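Local structure of ribulose bisphosphate carboxylase (Pyrococcus horikoshii, 2D69) at residues A[26-31]-A[86-91]. The protein probably catalyses the addition of carbon dioxide and water to ribulose 1,5-bisphosphate, yielding two molecules of 3-phosphoglycerate in an archaeal AMP degradation pathway. Sequence-based numbering, arbitrary orientation.
Sequences LIVEYY and IAYPLT
Leu26 and Val28 pair with Tyr88 and Ile86 where strand segments 26-31 and 86-88 run antiparallel in the β-sheet of the Rubisco N-terminal domain, their N-to-C directions 151° apart. Each pair, Leu26 with Tyr88 and Val28 with Ile86, exchanges two backbone hydrogen bonds; that from Tyr88 N to Leu26 O is 2.6 Å long and bent, its N-H...O angle 139°. Ile27 and Ala87 form the non-hydrogen-bonded pair between them, where Ile27 CA comes within 3.1 Å of Ile86 O in a CA-H...O contact.

The tight side is the face of Leu26, Val28, Tyr30, Ile86 and Tyr88; helix 39-49 packs on Tyr30 and Ile86 through Ile46. Leu26 CB lies 4.2 Å from Tyr88 CB, and Val28 CG2 meets Tyr88 CE2 at 3.6 Å, obliquely to the ring. With CG anti to its carbonyl carbon (chi1 -63°), the Tyr30 ring reaches Ile86 CD1, 3.7 Å from CD2, while Val28 CG1 sits over one ring face, toward the rim. A leucine in place of Tyr88 would probably leave Ser50 OG without its phenolic partner and open a gap beside Val28 CG2 and the Tyr30 edge.

On the reverse face contact is sparser: partly exposed Ile27 touches chiefly backbone, its CG2 lying 3.7 Å from Ile86 O, and Phe73 of strand 71-78 packs on both Ile27 and Ala87. Back on the tyrosine face, the phenols are satisfied separately, Tyr30 OH by Val105 O and Tyr88 OH by Ser50 OG, although Tyr88 OH approaches the Tyr30 ring edge, 3.7 Å from CE2.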
ATOM      1  N   LEU A  26       2.378  29.497  31.542  1.00 20.11           N
ATOM      2  CA  LEU A  26       0.998  29.575  31.138  1.00 18.80           C
ATOM      3  C   LEU A  26       0.160  29.996  32.336  1.00 17.68           C
ATOM      4  O   LEU A  26       0.320  29.500  33.464  1.00 18.06           O
ATOM      5  CB  LEU A  26       0.529  28.248  30.567  1.00 18.14           C
ATOM      6  CG  LEU A  26      -0.870  28.242  29.945  1.00 17.13           C
ATOM      7  CD1 LEU A  26      -0.830  27.347  28.713  1.00 19.96           C
ATOM      8  CD2 LEU A  26      -1.912  27.693  30.857  1.00 19.46           C
ATOM      9  N   ILE A  27      -0.734  30.926  32.067  1.00 16.89           N
ATOM     10  CA  ILE A  27      -1.593  31.502  33.085  1.00 16.94           C
ATOM     11  C   ILE A  27      -3.053  31.157  32.852  1.00 15.77           C
ATOM     12  O   ILE A  27      -3.571  31.258  31.746  1.00 15.68           O
ATOM     13  CB  ILE A  27      -1.395  33.017  33.096  1.00 17.09           C
ATOM     14  CG1 ILE A  27       0.069  33.331  33.435  1.00 20.52           C
ATOM     15  CG2 ILE A  27      -2.313  33.656  34.147  1.00 17.08           C
ATOM     16  CD1 ILE A  27       0.482  34.630  32.895  1.00 23.78           C
ATOM     17  N   VAL A  28      -3.724  30.722  33.906  1.00 14.92           N
ATOM     18  CA  VAL A  28      -5.143  30.473  33.838  1.00 15.04           C
ATOM     19  C   VAL A  28      -5.842  31.332  34.897  1.00 14.99           C
ATOM     20  O   VAL A  28      -5.355  31.460  36.027  1.00 13.63           O
ATOM     21  CB  VAL A  28      -5.444  28.977  34.053  1.00 15.36           C
ATOM     22  CG1 VAL A  28      -6.927  28.740  34.021  1.00 15.70           C
ATOM     23  CG2 VAL A  28      -4.710  28.140  33.036  1.00 13.08           C
ATOM     24  N   GLU A  29      -6.950  31.945  34.506  1.00 14.96           N
ATOM     25  CA  GLU A  29      -7.749  32.749  35.398  1.00 15.86           C
ATOM     26  C   GLU A  29      -9.019  31.988  35.734  1.00 15.53           C
ATOM     27  O   GLU A  29      -9.729  31.534  34.827  1.00 16.13           O
ATOM     28  CB  GLU A  29      -8.065  34.106  34.774  1.00 15.98           C
ATOM     29  CG  GLU A  29      -6.882  34.789  34.100  1.00 20.85           C
ATOM     30  CD  GLU A  29      -7.181  36.205  33.641  1.00 25.53           C
ATOM     31  OE1 GLU A  29      -6.919  36.524  32.468  1.00 30.32           O
ATOM     32  OE2 GLU A  29      -7.676  36.999  34.464  1.00 27.03           O
ATOM     33  N   TYR A  30      -9.292  31.854  37.026  1.00 15.08           N
ATOM     34  CA  TYR A  30     -10.474  31.204  37.541  1.00 14.72           C
ATOM     35  C   TYR A  30     -11.306  32.140  38.428  1.00 15.32           C
ATOM     36  O   TYR A  30     -10.778  32.928  39.235  1.00 14.96           O
ATOM     37  CB  TYR A  30     -10.089  29.983  38.384  1.00 15.11           C
ATOM     38  CG  TYR A  30      -9.362  28.839  37.685  1.00 16.42           C
ATOM     39  CD1 TYR A  30     -10.079  27.829  37.015  1.00 16.27           C
ATOM     40  CD2 TYR A  30      -7.964  28.739  37.715  1.00 17.58           C
ATOM     41  CE1 TYR A  30      -9.431  26.777  36.360  1.00 17.45           C
ATOM     42  CE2 TYR A  30      -7.288  27.676  37.069  1.00 15.89           C
ATOM     43  CZ  TYR A  30      -8.030  26.692  36.413  1.00 18.68           C
ATOM     44  OH  TYR A  30      -7.397  25.622  35.804  1.00 17.14           O
ATOM     45  N   TYR A  31     -12.622  32.028  38.317  1.00 15.25           N
ATOM     46  CA  TYR A  31     -13.532  32.520  39.362  1.00 14.43           C
ATOM     47  C   TYR A  31     -13.909  31.352  40.278  1.00 14.73           C
ATOM     48  O   TYR A  31     -14.181  30.257  39.806  1.00 14.28           O
ATOM     49  CB  TYR A  31     -14.823  33.070  38.724  1.00 15.06           C
ATOM     50  CG  TYR A  31     -15.926  33.351  39.740  1.00 14.33           C
ATOM     51  CD1 TYR A  31     -16.922  32.424  39.985  1.00 16.63           C
ATOM     52  CD2 TYR A  31     -15.919  34.507  40.476  1.00 15.78           C
ATOM     53  CE1 TYR A  31     -17.935  32.670  40.966  1.00 17.68           C
ATOM     54  CE2 TYR A  31     -16.921  34.785  41.438  1.00 16.96           C
ATOM     55  CZ  TYR A  31     -17.926  33.852  41.680  1.00 16.44           C
ATOM     56  OH  TYR A  31     -18.907  34.091  42.632  1.00 13.68           O
ATOM     57  N   ILE A  86      -3.402  31.729  38.047  1.00 13.34           N
ATOM     58  CA  ILE A  86      -2.482  30.655  38.397  1.00 14.45           C
ATOM     59  C   ILE A  86      -1.497  30.473  37.255  1.00 13.97           C
ATOM     60  O   ILE A  86      -1.875  30.568  36.080  1.00 13.18           O
ATOM     61  CB  ILE A  86      -3.240  29.340  38.685  1.00 14.72           C
ATOM     62  CG1 ILE A  86      -4.294  29.551  39.806  1.00 15.25           C
ATOM     63  CG2 ILE A  86      -2.233  28.251  39.089  1.00 17.02           C
ATOM     64  CD1 ILE A  86      -5.195  28.286  40.103  1.00 13.97           C
ATOM     65  N   ALA A  87      -0.242  30.275  37.630  1.00 13.77           N
ATOM     66  CA  ALA A  87       0.850  30.134  36.687  1.00 14.35           C
ATOM     67  C   ALA A  87       1.350  28.700  36.624  1.00 14.18           C
ATOM     68  O   ALA A  87       1.563  28.078  37.655  1.00 13.79           O
ATOM     69  CB  ALA A  87       1.990  31.060  37.057  1.00 14.36           C
ATOM     70  N   TYR A  88       1.576  28.237  35.392  1.00 15.18           N
ATOM     71  CA  TYR A  88       1.910  26.856  35.036  1.00 15.89           C
ATOM     72  C   TYR A  88       3.175  26.789  34.202  1.00 15.76           C
ATOM     73  O   TYR A  88       3.219  27.346  33.109  1.00 16.11           O
ATOM     74  CB  TYR A  88       0.770  26.219  34.200  1.00 15.41           C
ATOM     75  CG  TYR A  88      -0.543  26.098  34.976  1.00 15.62           C
ATOM     76  CD1 TYR A  88      -0.902  24.920  35.587  1.00 13.33           C
ATOM     77  CD2 TYR A  88      -1.402  27.194  35.102  1.00 15.19           C
ATOM     78  CE1 TYR A  88      -2.082  24.811  36.283  1.00 13.37           C
ATOM     79  CE2 TYR A  88      -2.586  27.101  35.752  1.00 14.24           C
ATOM     80  CZ  TYR A  88      -2.926  25.912  36.371  1.00 14.16           C
ATOM     81  OH  TYR A  88      -4.094  25.863  37.062  1.00 14.19           O
ATOM     82  N   PRO A  89       4.186  26.081  34.693  1.00 15.52           N
ATOM     83  CA  PRO A  89       5.364  25.783  33.889  1.00 15.19           C
ATOM     84  C   PRO A  89       5.055  24.787  32.782  1.00 14.71           C
ATOM     85  O   PRO A  89       4.198  23.889  32.935  1.00 13.71           O
ATOM     86  CB  PRO A  89       6.347  25.210  34.916  1.00 15.49           C
ATOM     87  CG  PRO A  89       5.497  24.579  35.890  1.00 17.18           C
ATOM     88  CD  PRO A  89       4.258  25.448  36.021  1.00 16.20           C
ATOM     89  N   LEU A  90       5.731  24.968  31.638  1.00 14.40           N
ATOM     90  CA  LEU A  90       5.458  24.156  30.460  1.00 14.74           C
ATOM     91  C   LEU A  90       5.901  22.707  30.588  1.00 13.54           C
ATOM     92  O   LEU A  90       5.540  21.896  29.772  1.00 12.30           O
ATOM     93  CB  LEU A  90       6.117  24.781  29.254  1.00 13.63           C
ATOM     94  CG  LEU A  90       5.629  26.187  28.974  1.00 14.65           C
ATOM     95  CD1 LEU A  90       6.146  26.572  27.630  1.00 17.05           C
ATOM     96  CD2 LEU A  90       4.110  26.285  28.948  1.00 18.20           C
ATOM     97  N   THR A  91       6.637  22.381  31.642  1.00 14.32           N
ATOM     98  CA  THR A  91       6.938  21.008  31.964  1.00 13.84           C
ATOM     99  C   THR A  91       5.694  20.157  32.301  1.00 14.62           C
ATOM    100  O   THR A  91       5.787  18.921  32.426  1.00 14.70           O
ATOM    101  CB  THR A  91       7.920  20.984  33.168  1.00 15.24           C
ATOM    102  OG1 THR A  91       7.431  21.865  34.169  1.00 17.10           O
ATOM    103  CG2 THR A  91       9.287  21.626  32.801  1.00 16.18           C
TER